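Local coordinates for regulatory protein PcrH (Pseudomonas aeruginosa, PDB 2XCB) that probably acts as a type III secretion chaperone, holding the chaperone-binding region of the translocator protein PopD in a groove of its all-helical fold, at residues Glu85-Phe88 and Pro89-Ala93; Glu69-Leu72 and Gln73-Tyr77; Ala117-Pro120 and Ala121-Ala124. All coordinates share one frame; numbering follows the deposited sequence.

Contact 1: Glu85-Phe88 and Pro89-Ala93; sequences EPRF and PFHAA
Arg87 and His91 stand one turn apart and send their side chains the same way, side by side, with the guanidinium and imidazole planes 59° apart. The aliphatic start of Arg87 does the touching: its CB lies 3.9 Å from CD2 of His91. Chi1 of -65° keeps the imidazole beside its own backbone N and leans it back over the preceding turn, where His91 CD2 comes 3.1 Å from Arg87 O. That same oxygen accepts the nearly straight bond from His91 N at 2.9 Å. Within Pro89-Ala93, CD2 of Phe90 sits over one face of the His91 ring, towards its rim. This is the first turn of helix 87-98, in an all-helical array consistent with the tetratricopeptide-like fold of this chaperone class, and its Arg87-His91 side faces the bound peptide: an acidic side chain of the peptide bonds to His91 NE2, and Arg87 NH1 reaches the peptide backbone. Glu85 positions the arginine from the second shell. Its OE1 takes Arg87 NH2 at 2.7 Å, and its OE2 takes both Arg87 NE and Arg87 N, each at 2.9 Å; the side-on salt bridge and the helix-capping bond thus share one carboxylate, which should fix the guanidinium's rotation. The buried rings of Phe88 and Phe90 diverge, Phe88 to helices 52-64 and 68-81, Phe90 edge-to-face with Phe109, while Phe90 N bonds to Pro86 O at 3.1 Å. Pro89 and Ala92 lie on the partly exposed side, where backbone carbonyls do most of the touching. Pro89 has no N-H to offer, a cheap loss in a first turn, and its CG rests 3.5 Å from Pro86 O; Ala92 meets Phe88 O through its N-H and its methyl.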
ATOM      1  N   GLU A  85      25.318   4.804   4.786  1.00 23.23           N
ATOM      2  CA  GLU A  85      24.784   3.454   4.546  1.00 22.00           C
ATOM      3  C   GLU A  85      25.584   2.709   3.476  1.00 21.82           C
ATOM      4  O   GLU A  85      25.579   3.086   2.275  1.00 19.84           O
ATOM      5  CB  GLU A  85      23.276   3.579   4.181  1.00 22.43           C
ATOM      6  CG  GLU A  85      22.621   2.355   3.629  1.00 21.55           C
ATOM      7  CD  GLU A  85      22.611   1.299   4.691  1.00 27.31           C
ATOM      8  OE1 GLU A  85      21.866   1.455   5.701  1.00 29.05           O
ATOM      9  OE2 GLU A  85      23.399   0.351   4.503  1.00 20.78           O
ATOM     10  N   PRO A  86      26.264   1.630   3.892  1.00 21.70           N
ATOM     11  CA  PRO A  86      27.124   0.807   3.009  1.00 20.38           C
ATOM     12  C   PRO A  86      26.325  -0.003   1.997  1.00 20.29           C
ATOM     13  O   PRO A  86      26.879  -0.351   0.936  1.00 20.77           O
ATOM     14  CB  PRO A  86      27.847  -0.120   3.999  1.00 20.46           C
ATOM     15  CG  PRO A  86      26.867  -0.209   5.157  1.00 23.07           C
ATOM     16  CD  PRO A  86      26.376   1.199   5.295  1.00 21.46           C
ATOM     17  N   ARG A  87      25.030  -0.288   2.253  1.00 18.88           N
ATOM     18  CA  ARG A  87      24.243  -1.092   1.312  0.99 17.64           C
ATOM     19  C   ARG A  87      24.101  -0.459  -0.066  1.00 18.75           C
ATOM     20  O   ARG A  87      24.069  -1.165  -1.051  1.00 19.32           O
ATOM     21  CB  ARG A  87      22.875  -1.459   1.854  1.00 18.63           C
ATOM     22  CG  ARG A  87      22.981  -2.569   2.875  1.00 19.76           C
ATOM     23  CD  ARG A  87      21.656  -2.824   3.757  1.00 22.68           C
ATOM     24  NE  ARG A  87      21.391  -1.712   4.664  1.00 25.33           N
ATOM     25  CZ  ARG A  87      20.362  -1.648   5.532  1.00 29.67           C
ATOM     26  NH1 ARG A  87      19.435  -2.616   5.570  1.00 27.19           N
ATOM     27  NH2 ARG A  87      20.244  -0.585   6.342  1.00 28.33           N
ATOM     28  N   PHE A  88      23.973   0.854  -0.121  1.00 17.30           N
ATOM     29  CA  PHE A  88      23.822   1.513  -1.401  1.00 17.29           C
ATOM     30  C   PHE A  88      25.008   1.237  -2.308  1.00 16.68           C
ATOM     31  O   PHE A  88      24.809   0.728  -3.388  1.00 18.50           O
ATOM     32  CB  PHE A  88      23.565   3.008  -1.185  1.00 17.38           C
ATOM     33  CG  PHE A  88      22.158   3.301  -0.588  1.00 20.38           C
ATOM     34  CD1 PHE A  88      20.994   2.922  -1.290  1.00 21.30           C
ATOM     35  CD2 PHE A  88      22.032   3.844   0.706  1.00 22.28           C
ATOM     36  CE1 PHE A  88      19.691   3.211  -0.791  1.00 21.74           C
ATOM     37  CE2 PHE A  88      20.765   4.113   1.271  1.00 23.77           C
ATOM     38  CZ  PHE A  88      19.562   3.791   0.502  1.00 25.61           C
ATOM     39  N   PRO A  89      26.253   1.609  -1.903  1.00 16.35           N
ATOM     40  CA  PRO A  89      27.325   1.410  -2.934  1.00 16.19           C
ATOM     41  C   PRO A  89      27.630  -0.068  -3.124  1.00 15.91           C
ATOM     42  O   PRO A  89      27.972  -0.498  -4.168  1.00 14.78           O
ATOM     43  CB  PRO A  89      28.548   2.117  -2.290  1.00 15.55           C
ATOM     44  CG  PRO A  89      28.176   2.400  -0.865  1.00 16.30           C
ATOM     45  CD  PRO A  89      26.666   2.605  -0.904  1.00 13.90           C
ATOM     46  N   PHE A  90      27.396  -0.859  -2.096  1.00 13.48           N
ATOM     47  CA  PHE A  90      27.616  -2.285  -2.226  1.00 16.18           C
ATOM     48  C   PHE A  90      26.671  -2.900  -3.286  1.00 17.88           C
ATOM     49  O   PHE A  90      27.173  -3.525  -4.274  1.00 18.04           O
ATOM     50  CB  PHE A  90      27.441  -3.013  -0.838  1.00 14.39           C
ATOM     51  CG  PHE A  90      27.699  -4.527  -0.903  1.00 20.32           C
ATOM     52  CD1 PHE A  90      29.003  -5.038  -0.830  1.00 22.57           C
ATOM     53  CD2 PHE A  90      26.618  -5.451  -1.084  1.00 21.55           C
ATOM     54  CE1 PHE A  90      29.268  -6.440  -0.904  1.00 19.66           C
ATOM     55  CE2 PHE A  90      26.854  -6.814  -1.209  1.00 20.70           C
ATOM     56  CZ  PHE A  90      28.222  -7.319  -1.125  1.00 21.68           C
ATOM     57  N   HIS A  91      25.335  -2.713  -3.143  1.00 15.47           N
ATOM     58  CA  HIS A  91      24.458  -3.319  -4.111  1.00 14.55           C
ATOM     59  C   HIS A  91      24.562  -2.643  -5.468  1.00 15.04           C
ATOM     60  O   HIS A  91      24.346  -3.303  -6.463  1.00 14.18           O
ATOM     61  CB  HIS A  91      23.013  -3.362  -3.632  1.00 15.88           C
ATOM     62  CG  HIS A  91      22.900  -4.263  -2.409  1.00  8.63           C
ATOM     63  ND1 HIS A  91      23.247  -5.592  -2.489  1.00 14.90           N
ATOM     64  CD2 HIS A  91      22.719  -3.995  -1.092  1.00 22.23           C
ATOM     65  CE1 HIS A  91      23.174  -6.150  -1.264  1.00 14.72           C
ATOM     66  NE2 HIS A  91      22.852  -5.191  -0.400  1.00 13.56           N
ATOM     67  N   ALA A  92      24.904  -1.363  -5.473  1.00 16.76           N
ATOM     68  CA  ALA A  92      25.167  -0.666  -6.744  1.00 15.80           C
ATOM     69  C   ALA A  92      26.366  -1.344  -7.470  1.00 17.52           C
ATOM     70  O   ALA A  92      26.411  -1.426  -8.710  1.00 17.41           O
ATOM     71  CB  ALA A  92      25.506   0.789  -6.506  1.00 16.94           C
ATOM     72  N   ALA A  93      27.373  -1.688  -6.684  1.00 17.32           N
ATOM     73  CA  ALA A  93      28.563  -2.337  -7.253  1.00 18.25           C
ATOM     74  C   ALA A  93      28.167  -3.678  -7.883  1.00 19.75           C
ATOM     75  O   ALA A  93      28.636  -4.024  -8.958  1.00 16.49           O
ATOM     76  CB  ALA A  93      29.600  -2.505  -6.146  1.00 15.95           C
TER

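Contact 2: Glu69-Leu72 and Gln73-Tyr77; sequences EQAL and QSYSY
Helix 68-81, one of the antiparallel helices of this tetratricopeptide-like array, brings Ala71 and Tyr75 together on its buried face, one turn apart. The Tyr75 ring swings back over the previous turn because CG lies beside the backbone N, chi1 -70°. As a result both CG and CD2 of Tyr75 lie 3.4 Å from Ala71 O, meeting it obliquely, and the ring's CE2 reaches the Ala71 methyl, CB, at 4.1 Å. The ring leads out from the helix, slanting back towards Ala71. Beneath it, Tyr75 N gives an almost linear bond of 3.0 Å to Ala71 O, so the oxygen is gripped by the amide while the ring carbons probably shield it. On the exposed flank Gln73 makes the contact, largely through its aliphatic CB and CG against backbone oxygens. Gln73 starts the same way as the tyrosine, with CG beside its backbone N and 3.4 Å from Glu69 O, and runs extended from there, carrying OE1 to within 3.8 Å of Gln70 CA. The backbone bond from Gln73 N to Glu69 O measures 3.2 Å. Gln70 O accepts from Ser74 N and has a second donor in Arg62. The hydroxyls are held by helix 52-64: Tyr75 OH by Gln63, Ser74 OG by the backbone oxygen of Phe55. The stretch is wedged between two helices: Ala71, Ser74 and Tyr75 pack against helix 52-64, Ala71, Leu72 and Tyr75 against helix 87-98, and Tyr75 also touches an apolar side chain of the bound peptide.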
ATOM      1  N   GLU A  69      20.109  -0.958 -14.456  1.00 20.38           N
ATOM      2  CA  GLU A  69      20.243   0.481 -14.649  0.50 21.29           C
ATOM      3  C   GLU A  69      19.199   1.240 -13.777  1.00 22.20           C
ATOM      4  O   GLU A  69      19.531   2.255 -13.125  1.00 21.59           O
ATOM      5  CB  GLU A  69      20.083   0.838 -16.122  0.50 21.91           C
ATOM      6  CG  GLU A  69      21.100   0.184 -17.019  0.50 23.22           C
ATOM      7  CD  GLU A  69      22.380   0.987 -17.159  0.50 28.06           C
ATOM      8  OE1 GLU A  69      22.649   1.897 -16.323  0.50 27.08           O
ATOM      9  OE2 GLU A  69      23.128   0.681 -18.125  0.50 30.52           O
ATOM     10  N   GLN A  70      17.963   0.746 -13.722  1.00 22.04           N
ATOM     11  CA  GLN A  70      16.950   1.406 -12.849  1.00 22.91           C
ATOM     12  C   GLN A  70      17.266   1.204 -11.372  1.00 20.03           C
ATOM     13  O   GLN A  70      17.030   2.122 -10.561  1.00 20.53           O
ATOM     14  CB  GLN A  70      15.558   0.883 -13.135  1.00 23.10           C
ATOM     15  CG  GLN A  70      15.117   1.198 -14.554  1.00 28.98           C
ATOM     16  CD  GLN A  70      13.641   0.812 -14.745  1.00 35.88           C
ATOM     17  OE1 GLN A  70      12.843   1.022 -13.853  1.00 40.92           O
ATOM     18  NE2 GLN A  70      13.299   0.240 -15.871  1.00 38.29           N
ATOM     19  N   ALA A  71      17.864   0.048 -11.028  1.00 19.37           N
ATOM     20  CA  ALA A  71      18.329  -0.210  -9.645  1.00 17.99           C
ATOM     21  C   ALA A  71      19.412   0.782  -9.311  1.00 18.31           C
ATOM     22  O   ALA A  71      19.368   1.422  -8.260  1.00 18.37           O
ATOM     23  CB  ALA A  71      18.846  -1.689  -9.446  1.00 16.33           C
ATOM     24  N   LEU A  72      20.317   1.054 -10.270  1.00 17.90           N
ATOM     25  CA  LEU A  72      21.373   2.000  -9.953  1.00 18.37           C
ATOM     26  C   LEU A  72      20.769   3.417  -9.640  1.00 17.98           C
ATOM     27  O   LEU A  72      21.256   4.050  -8.746  1.00 16.94           O
ATOM     28  CB  LEU A  72      22.382   2.119 -11.110  1.00 18.90           C
ATOM     29  CG  LEU A  72      23.371   0.966 -11.308  1.00 18.68           C
ATOM     30  CD1 LEU A  72      24.037   1.133 -12.674  1.00 17.48           C
ATOM     31  CD2 LEU A  72      24.424   1.118 -10.247  1.00 20.45           C
ATOM     32  N   GLN A  73      19.800   3.887 -10.433  1.00 19.08           N
ATOM     33  CA  GLN A  73      19.167   5.216 -10.175  1.00 20.44           C
ATOM     34  C   GLN A  73      18.610   5.315  -8.746  1.00 19.68           C
ATOM     35  O   GLN A  73      18.798   6.317  -8.071  1.00 19.74           O
ATOM     36  CB  GLN A  73      18.068   5.514 -11.169  1.00 23.09           C
ATOM     37  CG  GLN A  73      18.660   5.500 -12.581  1.00 25.11           C
ATOM     38  CD  GLN A  73      17.653   5.803 -13.646  1.00 31.58           C
ATOM     39  OE1 GLN A  73      16.738   5.026 -13.927  1.00 33.69           O
ATOM     40  NE2 GLN A  73      17.795   6.977 -14.238  1.00 33.40           N
ATOM     41  N   SER A  74      17.978   4.247  -8.287  1.00 18.41           N
ATOM     42  CA  SER A  74      17.392   4.269  -6.924  1.00 19.60           C
ATOM     43  C   SER A  74      18.437   4.245  -5.784  1.00 20.01           C
ATOM     44  O   SER A  74      18.336   4.952  -4.723  1.00 17.43           O
ATOM     45  CB  SER A  74      16.432   3.078  -6.809  1.00 21.19           C
ATOM     46  OG  SER A  74      15.617   3.280  -5.652  1.00 24.09           O
ATOM     47  N   TYR A  75      19.429   3.369  -5.973  1.00 18.02           N
ATOM     48  CA  TYR A  75      20.569   3.295  -5.098  1.00 17.94           C
ATOM     49  C   TYR A  75      21.330   4.601  -5.106  1.00 17.44           C
ATOM     50  O   TYR A  75      21.762   5.068  -4.078  1.00 18.60           O
ATOM     51  CB  TYR A  75      21.497   2.160  -5.573  1.00 17.67           C
ATOM     52  CG  TYR A  75      20.952   0.752  -5.368  1.00 17.08           C
ATOM     53  CD1 TYR A  75      20.121   0.451  -4.294  1.00 17.19           C
ATOM     54  CD2 TYR A  75      21.436  -0.333  -6.160  1.00 20.35           C
ATOM     55  CE1 TYR A  75      19.645  -0.831  -4.070  1.00 17.42           C
ATOM     56  CE2 TYR A  75      20.975  -1.617  -5.961  1.00 19.95           C
ATOM     57  CZ  TYR A  75      20.105  -1.870  -4.880  1.00 19.98           C
ATOM     58  OH  TYR A  75      19.671  -3.152  -4.691  1.00 18.63           O
ATOM     59  N   SER A  76      21.494   5.240  -6.278  1.00 16.77           N
ATOM     60  CA  SER A  76      22.232   6.475  -6.302  0.50 17.81           C
ATOM     61  C   SER A  76      21.543   7.570  -5.478  1.00 18.11           C
ATOM     62  O   SER A  76      22.185   8.320  -4.702  1.00 16.82           O
ATOM     63  CB  SER A  76      22.380   6.957  -7.733  0.50 17.46           C
ATOM     64  OG  SER A  76      23.293   7.997  -7.647  0.50 18.79           O
ATOM     65  N   TYR A  77      20.220   7.665  -5.638  1.00 19.57           N
ATOM     66  CA  TYR A  77      19.478   8.659  -4.821  1.00 19.25           C
ATOM     67  C   TYR A  77      19.493   8.288  -3.324  1.00 18.58           C
ATOM     68  O   TYR A  77      19.791   9.104  -2.439  1.00 18.74           O
ATOM     69  CB  TYR A  77      18.071   8.877  -5.364  1.00 19.59           C
ATOM     70  CG  TYR A  77      17.356   9.955  -4.596  1.00 19.64           C
ATOM     71  CD1 TYR A  77      17.519  11.300  -4.906  1.00 20.29           C
ATOM     72  CD2 TYR A  77      16.495   9.629  -3.537  1.00 22.46           C
ATOM     73  CE1 TYR A  77      16.827  12.347  -4.179  1.00 18.77           C
ATOM     74  CE2 TYR A  77      15.815  10.680  -2.797  1.00 18.00           C
ATOM     75  CZ  TYR A  77      15.984  12.010  -3.140  1.00 21.16           C
ATOM     76  OH  TYR A  77      15.342  13.002  -2.384  1.00 22.20           O
TER

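Contact 3: Ala117-Pro120 and Ala121-Ala124; sequences AAQP and AHEA
Two backbone bonds, each spanning three residues, turn the chain from Gln119 to Glu123. His122 N donates to Gln119 O at 3.0 Å, with the donor 45° above the carbonyl plane. Glu123 N to Pro120 O, at 3.3 Å, is weak. Side-chain packing accompanies the first of these. Gln119 and His122 lie side by side and point the same way, amide and imidazole almost perpendicular at 85°. The amide oxygen OE1 of Gln119 comes to the edge of the ring, near its plane, 3.8 Å from His122 CD2, and CB of Gln119 lies 4.0 Å from that same carbon. In both residues the side chain starts out beside its backbone N, chi1 -56° in Gln119, which helps to set the two alongside each other. Polar bonds also tie the turn back to the fold: Gln119 NE2 bonds to the backbone oxygen of Asn84 and weakly to that of Leu115, which should hold the amide in place. Pro120, Ala121 and Glu123 lie at the surface. The arrangement is a short turn of the 3-10 kind between two helices, 102-117 and 123-140, with His122 at the N-cap position of the second.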
ATOM      1  N   ALA A 117      33.192  -0.480   7.264  1.00 24.36           N
ATOM      2  CA  ALA A 117      34.267  -0.529   8.297  1.00 25.71           C
ATOM      3  C   ALA A 117      34.035   0.440   9.481  1.00 25.56           C
ATOM      4  O   ALA A 117      34.476   0.181  10.585  1.00 25.99           O
ATOM      5  CB  ALA A 117      35.698  -0.316   7.677  1.00 24.10           C
ATOM      6  N   ALA A 118      33.360   1.550   9.254  1.00 26.02           N
ATOM      7  CA  ALA A 118      33.176   2.506  10.305  1.00 28.16           C
ATOM      8  C   ALA A 118      32.027   2.152  11.304  1.00 31.12           C
ATOM      9  O   ALA A 118      31.773   2.917  12.225  1.00 31.42           O
ATOM     10  CB  ALA A 118      32.944   3.861   9.706  1.00 29.17           C
ATOM     11  N   GLN A 119      31.306   1.051  11.088  1.00 33.38           N
ATOM     12  CA  GLN A 119      30.100   0.759  11.891  1.00 36.73           C
ATOM     13  C   GLN A 119      30.057  -0.699  12.332  1.00 38.26           C
ATOM     14  O   GLN A 119      29.988  -1.573  11.493  1.00 38.81           O
ATOM     15  CB  GLN A 119      28.835   1.156  11.096  1.00 37.63           C
ATOM     16  CG  GLN A 119      28.846   2.646  10.654  1.00 41.26           C
ATOM     17  CD  GLN A 119      27.852   3.003   9.534  1.00 47.19           C
ATOM     18  OE1 GLN A 119      26.630   2.847   9.716  1.00 49.14           O
ATOM     19  NE2 GLN A 119      28.373   3.520   8.370  1.00 42.52           N
ATOM     20  N   PRO A 120      30.073  -0.974  13.657  1.00 40.83           N
ATOM     21  CA  PRO A 120      30.098  -2.391  14.119  1.00 42.16           C
ATOM     22  C   PRO A 120      28.904  -3.275  13.663  1.00 43.10           C
ATOM     23  O   PRO A 120      29.087  -4.465  13.382  1.00 43.62           O
ATOM     24  CB  PRO A 120      30.186  -2.261  15.645  1.00 43.01           C
ATOM     25  CG  PRO A 120      30.776  -0.877  15.871  1.00 42.47           C
ATOM     26  CD  PRO A 120      30.165  -0.033  14.795  1.00 40.58           C
ATOM     27  N   ALA A 121      27.719  -2.682  13.520  1.00 43.72           N
ATOM     28  CA  ALA A 121      26.542  -3.378  12.926  1.00 44.96           C
ATOM     29  C   ALA A 121      26.814  -3.996  11.526  1.00 45.25           C
ATOM     30  O   ALA A 121      26.145  -4.945  11.097  1.00 44.72           O
ATOM     31  CB  ALA A 121      25.353  -2.393  12.826  1.00 45.39           C
ATOM     32  N   HIS A 122      27.789  -3.427  10.815  1.00 44.89           N
ATOM     33  CA  HIS A 122      28.058  -3.827   9.447  1.00 44.06           C
ATOM     34  C   HIS A 122      29.392  -4.588   9.244  1.00 43.27           C
ATOM     35  O   HIS A 122      29.963  -4.558   8.145  1.00 42.30           O
ATOM     36  CB  HIS A 122      28.029  -2.599   8.534  1.00 44.80           C
ATOM     37  CG  HIS A 122      26.675  -1.978   8.351  1.00 45.90           C
ATOM     38  ND1 HIS A 122      25.695  -2.541   7.554  1.00 48.62           N
ATOM     39  CD2 HIS A 122      26.177  -0.790   8.777  1.00 46.04           C
ATOM     40  CE1 HIS A 122      24.645  -1.738   7.517  1.00 47.93           C
ATOM     41  NE2 HIS A 122      24.916  -0.665   8.240  1.00 48.25           N
ATOM     42  N   GLU A 123      29.860  -5.295  10.271  1.00 41.76           N
ATOM     43  CA  GLU A 123      31.093  -6.082  10.173  1.00 41.78           C
ATOM     44  C   GLU A 123      31.106  -7.212   9.103  1.00 40.59           C
ATOM     45  O   GLU A 123      32.119  -7.423   8.461  1.00 41.02           O
ATOM     46  CB  GLU A 123      31.424  -6.659  11.559  1.00 42.84           C
ATOM     47  CG  GLU A 123      32.665  -7.566  11.635  1.00 46.71           C
ATOM     48  CD  GLU A 123      33.053  -7.915  13.097  1.00 52.86           C
ATOM     49  OE1 GLU A 123      32.200  -8.476  13.837  1.00 54.53           O
ATOM     50  OE2 GLU A 123      34.209  -7.630  13.507  1.00 54.90           O
ATOM     51  N   ALA A 124      30.005  -7.946   8.920  1.00 38.95           N
ATOM     52  CA  ALA A 124      29.947  -8.971   7.862  1.00 37.46           C
ATOM     53  C   ALA A 124      30.007  -8.346   6.446  1.00 35.46           C
ATOM     54  O   ALA A 124      30.673  -8.869   5.545  1.00 36.17           O
ATOM     55  CB  ALA A 124      28.685  -9.837   8.019  1.00 37.12           C
TER

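Each contact is local, joining neighbouring turns of one continuous stretch, so none closes a long loop; from the N terminus they follow in series as contact 2, contact 1 and contact 3, with neither nesting nor crossing. Contacts 2 and 1 sit on successive helices, 68-81 and 87-98, which pack directly: Tyr75 CZ lies 3.5 Å from His91 CB, and both side chains face the bound peptide. Contact 3 comes one helix later, in the turn before helix 123-140, and meets the start of contact 1 where His122 ND1 is 3.5 Å from Pro86 CG. Contact 1 thus bridges the other two, whose nearest atoms are about 13 Å apart.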